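Local coordinates for protein type I polyketide synthase PikAII (Streptomyces venezuelae, PDB 3QP9) that is a C2-type ketoreductase domain of a modular polyketide synthase, probably acting in epimerization of the polyketide intermediate rather than in its ketoreduction, at residues Thr216-Gln220 / Arg504-Leu508; Ala230-Val234 / Ala404-Gly408; Arg393-Leu397 / Asp432-Val436; Asp251-Thr257 / His341-Leu347. All blocks are in the same frame, centred on the assembly; numbering follows the deposited sequence.

Contact 1: residues Thr216-Gln220 / Arg504-Leu508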
loop_
_atom_site.group_PDB
_atom_site.type_symbol
_atom_site.label_atom_id
_atom_site.label_comp_id
_atom_site.label_asym_id
_atom_site.label_seq_id
_atom_site.Cartn_x
_atom_site.Cartn_y
_atom_site.Cartn_z
ATOM N N THR A 216 16.096 11.943 -14.066
ATOM C CA THR A 216 16.604 10.887 -13.163
ATOM C C THR A 216 16.375 9.494 -13.740
ATOM O O THR A 216 17.068 8.559 -13.368
ATOM C CB THR A 216 16.039 10.931 -11.766
ATOM O OG1 THR A 216 14.660 10.578 -11.824
ATOM C CG2 THR A 216 16.210 12.326 -11.211
ATOM N N GLY A 217 15.449 9.387 -14.674
ATOM C CA GLY A 217 15.039 8.093 -15.240
ATOM C C GLY A 217 14.188 7.362 -14.200
ATOM O O GLY A 217 13.887 6.183 -14.373
ATOM N N GLU A 218 13.812 8.009 -13.101
ATOM C CA GLU A 218 13.082 7.268 -12.067
ATOM C C GLU A 218 11.627 7.771 -11.976
ATOM O O GLU A 218 11.309 8.883 -12.386
ATOM C CB GLU A 218 13.833 7.396 -10.739
ATOM C CG GLU A 218 15.263 6.828 -10.743
ATOM C CD GLU A 218 15.339 5.315 -10.761
ATOM O OE1 GLU A 218 14.355 4.573 -10.466
ATOM O OE2 GLU A 218 16.389 4.798 -11.085
ATOM N N ASP A 219 10.704 6.944 -11.530
ATOM C CA ASP A 219 9.286 7.413 -11.315
ATOM C C ASP A 219 8.735 7.104 -9.935
ATOM O O ASP A 219 7.613 7.366 -9.665
ATOM C CB ASP A 219 8.333 6.942 -12.416
ATOM C CG ASP A 219 8.135 5.431 -12.418
ATOM O OD1 ASP A 219 8.872 4.764 -11.658
ATOM O OD2 ASP A 219 7.269 4.893 -13.208
ATOM N N GLN A 220 9.592 6.694 -8.950
ATOM C CA GLN A 220 9.115 6.401 -7.620
ATOM C C GLN A 220 10.258 6.836 -6.777
ATOM O O GLN A 220 11.187 6.083 -6.515
ATOM C CB GLN A 220 8.856 4.857 -7.375
ATOM C CG GLN A 220 7.715 4.341 -8.239
ATOM C CD GLN A 220 7.314 2.869 -8.039
ATOM O OE1 GLN A 220 6.896 2.170 -9.031
ATOM N NE2 GLN A 220 7.233 2.460 -6.839
ATOM N N ARG A 504 4.596 -0.146 -19.841
ATOM C CA ARG A 504 5.176 0.958 -19.137
ATOM C C ARG A 504 6.625 0.584 -18.809
ATOM O O ARG A 504 6.829 -0.344 -18.083
ATOM C CB ARG A 504 4.343 1.145 -17.823
ATOM C CG ARG A 504 4.964 2.024 -16.759
ATOM C CD ARG A 504 4.883 3.450 -17.168
ATOM N NE ARG A 504 5.455 4.305 -16.184
ATOM C CZ ARG A 504 5.341 5.647 -16.144
ATOM N NH1 ARG A 504 5.922 6.301 -15.110
ATOM N NH2 ARG A 504 4.648 6.331 -17.072
ATOM N N PRO A 505 7.625 1.313 -19.359
ATOM C CA PRO A 505 9.021 1.089 -18.822
ATOM C C PRO A 505 9.134 1.485 -17.352
ATOM O O PRO A 505 8.422 2.365 -16.891
ATOM C CB PRO A 505 9.914 2.029 -19.656
ATOM C CG PRO A 505 9.000 2.630 -20.724
ATOM C CD PRO A 505 7.564 2.263 -20.493
ATOM N N GLY A 506 10.033 0.846 -16.610
ATOM C CA GLY A 506 10.282 1.311 -15.265
ATOM C C GLY A 506 11.504 0.671 -14.733
ATOM O O GLY A 506 12.168 -0.158 -15.407
ATOM N N THR A 507 11.801 1.019 -13.508
ATOM C CA THR A 507 13.113 0.640 -12.955
ATOM C C THR A 507 12.965 -0.091 -11.632
ATOM O O THR A 507 13.971 -0.427 -10.928
ATOM C CB THR A 507 13.944 1.876 -12.643
ATOM O OG1 THR A 507 13.158 2.763 -11.814
ATOM C CG2 THR A 507 14.436 2.638 -13.914
ATOM N N LEU A 508 11.740 -0.396 -11.229
ATOM C CA LEU A 508 11.493 -1.102 -9.973
ATOM C C LEU A 508 12.240 -2.446 -9.858
ATOM O O LEU A 508 12.670 -2.866 -8.775
ATOM C CB LEU A 508 9.956 -1.338 -9.800
ATOM C CG LEU A 508 9.617 -1.875 -8.417
ATOM C CD1 LEU A 508 9.922 -0.925 -7.121
ATOM C CD2 LEU A 508 8.257 -2.545 -8.328
HETATM O O HOH W 1 9.481 2.034 -11.406
HETATM O O HOH W 2 7.248 2.773 -14.692
HETATM O O HOH W 3 11.119 4.088 -13.060
#
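Asp-219 reaches across to Arg-504 and, through water, to Thr-507; CG sits between the backbone N and the carbonyl carbon (chi1 67°), which turns the carboxylate toward 504-508. CB comes first, at the edge of the guanidinium and in its plane, 3.7 Å from Arg-504 NH1. CG then forks. One branch, OD2, takes the salt bridge: Arg-504 NH1 lies 2.7 Å from Asp-219 OD2, on the lone pair turned away from OD1, almost perfectly straight (N-H...O 179°). The two flat groups are nearly coplanar, 17° apart, and water 2 ties OD2 to Arg-504 NE and Pro-505 O. The other branch, OD1, accepts from waters 1 and 3; water 1 accepts from Thr-507 N over a long 3.3 Å, and water 3 also donates to Thr-507 OG1. The site joins two loops near the surface: 216-220 opens with an ST turn, Thr-216 OG1 accepting from Glu-218 N, and leads into strand 220-224, while 504-508 follows helix 493-501. Thr-507 OG1 gives its own proton to Glu-218 OE1 at 2.6 Å, from well above the carboxylate plane, and Thr-507 CG2 packs 3.6 Å from Gly-217 O. Glu-218 OE2 pairs in turn with Arg-232 of strand 227-235.

Contact 2: residues Ala230-Val234 / Ala404-Gly408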
loop_
_atom_site.group_PDB
_atom_site.type_symbol
_atom_site.label_atom_id
_atom_site.label_comp_id
_atom_site.label_asym_id
_atom_site.label_seq_id
_atom_site.Cartn_x
_atom_site.Cartn_y
_atom_site.Cartn_z
ATOM N N ALA A 230 15.492 6.034 -4.917
ATOM C CA ALA A 230 14.566 5.454 -5.829
ATOM C C ALA A 230 14.199 4.043 -5.401
ATOM O O ALA A 230 15.034 3.246 -4.895
ATOM C CB ALA A 230 15.168 5.433 -7.259
ATOM N N ARG A 231 12.944 3.729 -5.613
ATOM C CA ARG A 231 12.327 2.481 -5.143
ATOM C C ARG A 231 12.705 1.234 -5.951
ATOM O O ARG A 231 12.655 1.216 -7.234
ATOM C CB ARG A 231 10.804 2.661 -5.131
ATOM C CG ARG A 231 10.015 1.538 -4.351
ATOM C CD ARG A 231 8.618 2.158 -3.946
ATOM N NE ARG A 231 7.764 1.097 -3.324
ATOM C CZ ARG A 231 7.036 0.192 -3.990
ATOM N NH1 ARG A 231 6.279 -0.691 -3.290
ATOM N NH2 ARG A 231 7.142 0.034 -5.302
ATOM N N ARG A 232 13.055 0.192 -5.236
ATOM C CA ARG A 232 13.549 -1.057 -5.877
ATOM C C ARG A 232 12.951 -2.248 -5.148
ATOM O O ARG A 232 12.959 -2.255 -3.915
ATOM C CB ARG A 232 15.134 -1.106 -5.698
ATOM C CG ARG A 232 15.903 -0.095 -6.545
ATOM C CD ARG A 232 15.636 -0.355 -8.094
ATOM N NE ARG A 232 16.522 0.519 -8.907
ATOM C CZ ARG A 232 16.177 1.726 -9.319
ATOM N NH1 ARG A 232 16.993 2.439 -10.067
ATOM N NH2 ARG A 232 14.989 2.210 -8.967
ATOM N N LEU A 233 12.467 -3.255 -5.858
ATOM C CA LEU A 233 12.194 -4.578 -5.268
ATOM C C LEU A 233 13.413 -5.459 -5.376
ATOM O O LEU A 233 13.937 -5.660 -6.458
ATOM C CB LEU A 233 10.996 -5.204 -5.992
ATOM C CG LEU A 233 10.613 -6.567 -5.405
ATOM C CD1 LEU A 233 9.811 -6.165 -4.126
ATOM C CD2 LEU A 233 9.718 -7.236 -6.470
ATOM N N VAL A 234 13.960 -5.896 -4.244
ATOM C CA VAL A 234 15.118 -6.735 -4.256
ATOM C C VAL A 234 14.881 -8.046 -3.488
ATOM O O VAL A 234 13.963 -8.171 -2.655
ATOM C CB VAL A 234 16.391 -5.992 -3.625
ATOM C CG1 VAL A 234 16.728 -4.666 -4.487
ATOM C CG2 VAL A 234 16.145 -5.733 -2.185
ATOM N N ALA A 404 -0.180 -6.383 -4.820
ATOM C CA ALA A 404 -0.863 -5.256 -5.573
ATOM C C ALA A 404 -0.346 -3.935 -4.979
ATOM O O ALA A 404 -0.139 -2.960 -5.700
ATOM C CB ALA A 404 -2.388 -5.332 -5.444
ATOM N N ALA A 405 0.023 -3.972 -3.710
ATOM C CA ALA A 405 0.548 -2.800 -3.078
ATOM C C ALA A 405 2.060 -2.611 -3.271
ATOM O O ALA A 405 2.620 -1.549 -2.905
ATOM C CB ALA A 405 0.213 -2.869 -1.544
ATOM N N ILE A 406 2.729 -3.650 -3.741
ATOM C CA ILE A 406 4.197 -3.645 -3.876
ATOM C C ILE A 406 4.592 -3.182 -5.287
ATOM O O ILE A 406 5.250 -2.160 -5.449
ATOM C CB ILE A 406 4.747 -5.017 -3.651
ATOM C CG1 ILE A 406 4.459 -5.448 -2.170
ATOM C CG2 ILE A 406 6.313 -5.028 -3.918
ATOM C CD1 ILE A 406 5.007 -4.499 -1.060
ATOM N N TRP A 407 4.071 -3.865 -6.297
ATOM C CA TRP A 407 4.388 -3.518 -7.646
ATOM C C TRP A 407 3.144 -3.058 -8.414
ATOM O O TRP A 407 3.269 -2.290 -9.365
ATOM C CB TRP A 407 5.130 -4.686 -8.346
ATOM C CG TRP A 407 4.460 -6.059 -8.357
ATOM C CD1 TRP A 407 3.286 -6.418 -8.988
ATOM C CD2 TRP A 407 4.986 -7.262 -7.785
ATOM N NE1 TRP A 407 3.044 -7.753 -8.808
ATOM C CE2 TRP A 407 4.067 -8.296 -8.073
ATOM C CE3 TRP A 407 6.149 -7.558 -7.010
ATOM C CZ2 TRP A 407 4.286 -9.623 -7.680
ATOM C CZ3 TRP A 407 6.351 -8.877 -6.583
ATOM C CH2 TRP A 407 5.408 -9.891 -6.924
ATOM N N GLY A 408 1.943 -3.469 -8.013
ATOM C CA GLY A 408 0.726 -2.980 -8.768
ATOM C C GLY A 408 0.373 -3.918 -9.921
ATOM O O GLY A 408 1.230 -4.696 -10.431
#
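Ala-405 O lies 3.8 Å from Arg-231 NH1, oblique to the guanidinium; the same oxygen takes a weak hydrogen bond from Arg-180. Ile-406 carries the polar grip. Both terminal nitrogens of Arg-231 hold Ile-406 O end-on, NH1 at 2.8 Å and NH2 at 2.9 Å, within the guanidinium plane. NH1 sits on a lone pair in the carbonyl plane, whereas NH2 comes in nearly along the C=O axis. The Arg-231 chain, extended from CG to NE, carries the guanidinium from the strand to the loop, and the pair of hydrogen bonds to one oxygen would fix its rotation. The CG2 methyl of Ile-406 meets Leu-233 CD1 at 3.7 Å, the two side chains crossing at about a right angle. Next comes Trp-407, its CG between the backbone N and the carbonyl carbon (chi1 55°), which turns the six-membered end of the indole so that CE3 is 3.6 Å from Leu-233 CD2; the methyl lies at the ring edge. Phe-496 meets the indole edge-to-face. Strand 227-235 packs against the loop that follows strand 396-402, the fifth strand of the Rossmann-like fold of short-chain dehydrogenase/reductases to which ketoreductase domains belong.

Contact 3: residues Arg393-Leu397 / Asp432-Val436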
loop_
_atom_site.group_PDB
_atom_site.type_symbol
_atom_site.label_atom_id
_atom_site.label_comp_id
_atom_site.label_asym_id
_atom_site.label_seq_id
_atom_site.Cartn_x
_atom_site.Cartn_y
_atom_site.Cartn_z
ATOM N N ARG A 393 4.096 -7.041 27.617
ATOM C CA ARG A 393 4.722 -7.398 26.319
ATOM C C ARG A 393 3.881 -6.924 25.130
ATOM O O ARG A 393 2.690 -7.169 25.128
ATOM C CB ARG A 393 4.960 -8.922 26.219
ATOM C CG ARG A 393 5.244 -9.401 24.793
ATOM C CD ARG A 393 5.695 -10.892 24.702
ATOM N NE ARG A 393 5.662 -11.482 23.327
ATOM C CZ ARG A 393 4.597 -11.525 22.486
ATOM N NH1 ARG A 393 3.428 -10.995 22.839
ATOM N NH2 ARG A 393 4.701 -12.137 21.284
ATOM N N PRO A 394 4.504 -6.260 24.107
ATOM C CA PRO A 394 3.674 -5.904 22.934
ATOM C C PRO A 394 3.177 -7.141 22.194
ATOM O O PRO A 394 3.961 -8.008 21.815
ATOM C CB PRO A 394 4.612 -5.081 22.029
ATOM C CG PRO A 394 5.982 -5.072 22.678
ATOM C CD PRO A 394 5.947 -6.035 23.859
ATOM N N PRO A 395 1.883 -7.226 21.961
ATOM C CA PRO A 395 1.440 -8.265 21.050
ATOM C C PRO A 395 2.023 -7.965 19.645
ATOM O O PRO A 395 2.306 -6.804 19.339
ATOM C CB PRO A 395 -0.071 -8.110 21.055
ATOM C CG PRO A 395 -0.362 -7.080 22.205
ATOM C CD PRO A 395 0.865 -6.211 22.180
ATOM N N VAL A 396 2.242 -8.994 18.823
ATOM C CA VAL A 396 2.580 -8.840 17.424
ATOM C C VAL A 396 1.282 -8.695 16.562
ATOM O O VAL A 396 0.353 -9.542 16.641
ATOM C CB VAL A 396 3.380 -10.134 16.997
ATOM C CG1 VAL A 396 3.010 -10.672 15.601
ATOM C CG2 VAL A 396 4.896 -10.024 17.319
ATOM N N LEU A 397 1.241 -7.692 15.703
ATOM C CA LEU A 397 0.136 -7.483 14.823
ATOM C C LEU A 397 0.628 -7.709 13.389
ATOM O O LEU A 397 1.519 -6.946 12.889
ATOM C CB LEU A 397 -0.410 -6.071 14.990
ATOM C CG LEU A 397 -1.514 -5.668 13.963
ATOM C CD1 LEU A 397 -2.881 -6.463 14.049
ATOM C CD2 LEU A 397 -1.834 -4.211 14.167
ATOM N N ASP A 432 5.766 1.940 22.013
ATOM C CA ASP A 432 5.516 0.859 22.989
ATOM C C ASP A 432 4.951 -0.438 22.406
ATOM O O ASP A 432 4.683 -1.390 23.146
ATOM C CB ASP A 432 4.721 1.363 24.225
ATOM C CG ASP A 432 5.636 2.070 25.274
ATOM O OD1 ASP A 432 6.098 3.190 25.004
ATOM O OD2 ASP A 432 5.914 1.490 26.349
ATOM N N GLY A 433 4.802 -0.496 21.088
ATOM C CA GLY A 433 4.101 -1.631 20.468
ATOM C C GLY A 433 2.758 -1.114 19.992
ATOM O O GLY A 433 2.521 0.089 20.096
ATOM N N PRO A 434 1.916 -1.974 19.384
ATOM C CA PRO A 434 2.267 -3.351 19.015
ATOM C C PRO A 434 3.387 -3.337 17.957
ATOM O O PRO A 434 3.572 -2.341 17.223
ATOM C CB PRO A 434 0.964 -3.874 18.389
ATOM C CG PRO A 434 0.245 -2.664 17.828
ATOM C CD PRO A 434 0.610 -1.560 18.825
ATOM N N THR A 435 4.093 -4.443 17.801
ATOM C CA THR A 435 5.083 -4.518 16.766
ATOM C C THR A 435 4.318 -4.970 15.530
ATOM O O THR A 435 3.810 -6.102 15.489
ATOM C CB THR A 435 6.047 -5.608 17.120
ATOM O OG1 THR A 435 6.701 -5.261 18.365
ATOM C CG2 THR A 435 7.085 -5.817 15.983
ATOM N N VAL A 436 4.235 -4.122 14.521
ATOM C CA VAL A 436 3.431 -4.453 13.300
ATOM C C VAL A 436 4.299 -5.047 12.203
ATOM O O VAL A 436 5.394 -4.505 11.919
ATOM C CB VAL A 436 2.767 -3.228 12.775
ATOM C CG1 VAL A 436 1.974 -3.565 11.381
ATOM C CG2 VAL A 436 1.882 -2.615 13.864
#
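Leu-397 and Val-436 lie side by side and point the same way from neighbouring parallel strands, with Leu-397 CD2 4.1 Å from Val-436 CG2. Leu-397 CG is anti to the backbone N (chi1 173°); in Val-436 it is CG2, the branch beside the backbone N, that meets CD2. Val-396 and Thr-435, one residue earlier, put their side chains on the other face of the sheet. Before the strands begin, prolines take over the packing. Pro-394 CB sits 3.8 Å from Gly-433 CA. Pro-434, reached through a cis peptide bond, turns its CB to Pro-395 O at 3.4 Å and also to the CB of Leu-397. The backbone bonds grow stronger along the way: Thr-435 N to Pro-395 O is weak at 3.3 Å, whereas Leu-397 N to Thr-435 O is nearly straight at 3.0 Å. A CA-H...O contact from Val-436 CA to Leu-397 O, 3.2 Å, follows. The strands 396-402 and 435-441 belong to one beta-alpha-beta unit through helix 413-426; strand 343-348 flanks 396-402 on its other edge, and helix 363-386 packs on Pro-434 and Val-436.

Contact 4: residues Asp251-Thr257 / His341-Leu347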
loop_
_atom_site.group_PDB
_atom_site.type_symbol
_atom_site.label_atom_id
_atom_site.label_comp_id
_atom_site.label_asym_id
_atom_site.label_seq_id
_atom_site.Cartn_x
_atom_site.Cartn_y
_atom_site.Cartn_z
ATOM N N ASP A 251 0.992 -19.824 26.278
ATOM C CA ASP A 251 -0.041 -19.413 27.278
ATOM C C ASP A 251 -0.842 -18.216 26.841
ATOM O O ASP A 251 -1.709 -17.770 27.632
ATOM C CB ASP A 251 0.593 -19.079 28.637
ATOM C CG ASP A 251 1.206 -20.331 29.326
ATOM O OD1 ASP A 251 0.719 -21.450 29.026
ATOM O OD2 ASP A 251 2.140 -20.176 30.171
ATOM N N GLY A 252 -0.539 -17.614 25.662
ATOM C CA GLY A 252 -1.208 -16.338 25.324
ATOM C C GLY A 252 -2.326 -16.756 24.346
ATOM O O GLY A 252 -2.386 -17.967 23.975
ATOM N N THR A 253 -3.223 -15.840 24.012
ATOM C CA THR A 253 -4.243 -16.097 22.970
ATOM C C THR A 253 -3.761 -15.485 21.688
ATOM O O THR A 253 -3.267 -14.373 21.714
ATOM C CB THR A 253 -5.545 -15.364 23.352
ATOM O OG1 THR A 253 -6.005 -15.894 24.621
ATOM C CG2 THR A 253 -6.596 -15.545 22.331
ATOM N N VAL A 254 -3.994 -16.139 20.578
ATOM C CA VAL A 254 -3.605 -15.567 19.313
ATOM C C VAL A 254 -4.921 -15.395 18.581
ATOM O O VAL A 254 -5.748 -16.328 18.534
ATOM C CB VAL A 254 -2.667 -16.516 18.492
ATOM C CG1 VAL A 254 -2.504 -15.908 17.070
ATOM C CG2 VAL A 254 -1.245 -16.669 19.207
ATOM N N LEU A 255 -5.149 -14.188 18.137
ATOM C CA LEU A 255 -6.351 -13.832 17.374
ATOM C C LEU A 255 -6.109 -14.042 15.918
ATOM O O LEU A 255 -5.113 -13.578 15.430
ATOM C CB LEU A 255 -6.726 -12.383 17.690
ATOM C CG LEU A 255 -7.787 -11.789 16.747
ATOM C CD1 LEU A 255 -9.111 -12.437 16.896
ATOM C CD2 LEU A 255 -7.954 -10.292 17.023
ATOM N N VAL A 256 -7.063 -14.708 15.216
ATOM C CA VAL A 256 -7.032 -14.826 13.818
ATOM C C VAL A 256 -8.339 -14.279 13.295
ATOM O O VAL A 256 -9.399 -14.738 13.678
ATOM C CB VAL A 256 -6.886 -16.282 13.370
ATOM C CG1 VAL A 256 -6.829 -16.334 11.892
ATOM C CG2 VAL A 256 -5.626 -16.922 14.003
ATOM N N THR A 257 -8.239 -13.342 12.360
ATOM C CA THR A 257 -9.402 -12.750 11.813
ATOM C C THR A 257 -9.684 -13.324 10.459
ATOM O O THR A 257 -8.810 -13.933 9.784
ATOM C CB THR A 257 -9.388 -11.134 11.781
ATOM O OG1 THR A 257 -8.576 -10.679 10.665
ATOM C CG2 THR A 257 -8.953 -10.534 13.142
ATOM N N HIS A 341 -4.807 -15.583 29.877
ATOM C CA HIS A 341 -4.162 -15.798 28.593
ATOM C C HIS A 341 -4.098 -14.489 27.724
ATOM O O HIS A 341 -4.825 -14.364 26.739
ATOM C CB HIS A 341 -4.825 -17.007 27.871
ATOM C CG HIS A 341 -4.914 -18.225 28.783
ATOM N ND1 HIS A 341 -3.790 -18.902 29.186
ATOM C CD2 HIS A 341 -5.943 -18.735 29.518
ATOM C CE1 HIS A 341 -4.134 -19.850 30.063
ATOM N NE2 HIS A 341 -5.439 -19.786 30.270
ATOM N N PRO A 342 -3.236 -13.553 28.104
ATOM C CA PRO A 342 -3.427 -12.249 27.379
ATOM C C PRO A 342 -3.106 -12.346 25.891
ATOM O O PRO A 342 -2.389 -13.255 25.458
ATOM C CB PRO A 342 -2.435 -11.290 28.055
ATOM C CG PRO A 342 -1.889 -12.026 29.229
ATOM C CD PRO A 342 -2.223 -13.478 29.176
ATOM N N LEU A 343 -3.600 -11.375 25.139
ATOM C CA LEU A 343 -3.281 -11.294 23.733
ATOM C C LEU A 343 -1.723 -11.343 23.438
ATOM O O LEU A 343 -0.968 -10.524 23.928
ATOM C CB LEU A 343 -3.953 -10.018 23.197
ATOM C CG LEU A 343 -4.556 -9.895 21.819
ATOM C CD1 LEU A 343 -4.051 -8.611 21.132
ATOM C CD2 LEU A 343 -4.316 -11.094 20.999
ATOM N N SER A 344 -1.295 -12.330 22.648
ATOM C CA SER A 344 0.100 -12.592 22.285
ATOM C C SER A 344 0.359 -12.172 20.806
ATOM O O SER A 344 1.445 -11.694 20.464
ATOM C CB SER A 344 0.384 -14.090 22.420
ATOM O OG SER A 344 1.691 -14.368 22.124
ATOM N N ALA A 345 -0.603 -12.405 19.919
ATOM C CA ALA A 345 -0.395 -12.094 18.531
ATOM C C ALA A 345 -1.711 -11.989 17.815
ATOM O O ALA A 345 -2.680 -12.650 18.176
ATOM C CB ALA A 345 0.556 -13.139 17.818
ATOM N N VAL A 346 -1.736 -11.178 16.776
ATOM C CA VAL A 346 -2.916 -11.039 15.934
ATOM C C VAL A 346 -2.561 -11.341 14.448
ATOM O O VAL A 346 -1.552 -10.768 13.935
ATOM C CB VAL A 346 -3.496 -9.573 16.060
ATOM C CG1 VAL A 346 -4.657 -9.382 15.084
ATOM C CG2 VAL A 346 -4.001 -9.345 17.369
ATOM N N LEU A 347 -3.319 -12.241 13.781
ATOM C CA LEU A 347 -3.173 -12.514 12.393
ATOM C C LEU A 347 -4.377 -11.914 11.727
ATOM O O LEU A 347 -5.475 -12.419 11.867
ATOM C CB LEU A 347 -3.036 -14.015 11.961
ATOM C CG LEU A 347 -1.863 -14.696 12.670
ATOM C CD1 LEU A 347 -1.653 -16.137 12.063
ATOM C CD2 LEU A 347 -0.587 -13.904 12.457
#
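His-341 turns CG anti to its carbonyl carbon (chi1 -50°), which swings the imidazole edge onto Asp-251: ND1 donates to Asp-251 O at 2.8 Å, with that oxygen in the ring plane. Thr-253 adopts a similar first torsion (-61°) that places OG1 beside the backbone N, from where it donates to His-341 O at 2.9 Å, the two side chains crossing at about a right angle. One end of the pairing is therefore closed by a side-chain bond from each segment. Beyond it Thr-253 N donates to Pro-342 O, and Ser-344 N reaches Thr-253 O at 3.0 Å, almost straight. A beta bulge comes next: Thr-253 pairs with Leu-343, but Val-254 already pairs with Ala-345, leaving Ser-344 as the extra residue, its OG held by Gln-249 N. After the bulge regular parallel pairing resumes, Leu-255 N to Ala-345 O and Leu-347 N to Leu-255 O, the latter 2.8 Å, then Thr-257 N to Leu-347 O. Leu-255 and Val-346 lie side by side on one face, CD2 to CG1 3.9 Å; on the other, Val-254 and Val-256 line up with Ala-345 and Leu-347, and Val-254, Val-256 and Leu-347 touch helix 262-274. These are the first and fourth strands of the Rossmann-like sheet. Ala-345 N, just past the bulge, is buried with no partner, consistent with the shift in register. The His-341 ring stacks on His-278; ND1 must carry a proton to donate as it does, and with Asp-251 OD1 5.2 Å from His-341 ND1 a charged ring is possible but not established.

Contacts 3 and 4 are neighbours in the Rossmann-like sheet: strands 343-348 and 396-402 pair directly, Val-346 N lying 2.7 Å from Val-396 O, and both contacts rest on parallel backbone bonds with largely apolar side chains, such as Leu-397 with Val-436 and Leu-255 with Val-346. Contact 4 is buried, contact 3 only partly so. Contacts 1 and 2 lie apart from them, contact 1 on the opposite side of the chain's centre, and join sequence-distant parts mainly through side chains. Contact 1, near the surface, is charged and water-bridged; contact 2 is wholly buried and pairs an arginine grip with hydrocarbon. A probable hydrogen bond between Leu-508 O and Leu-233 N, 3.0 Å, connects these two.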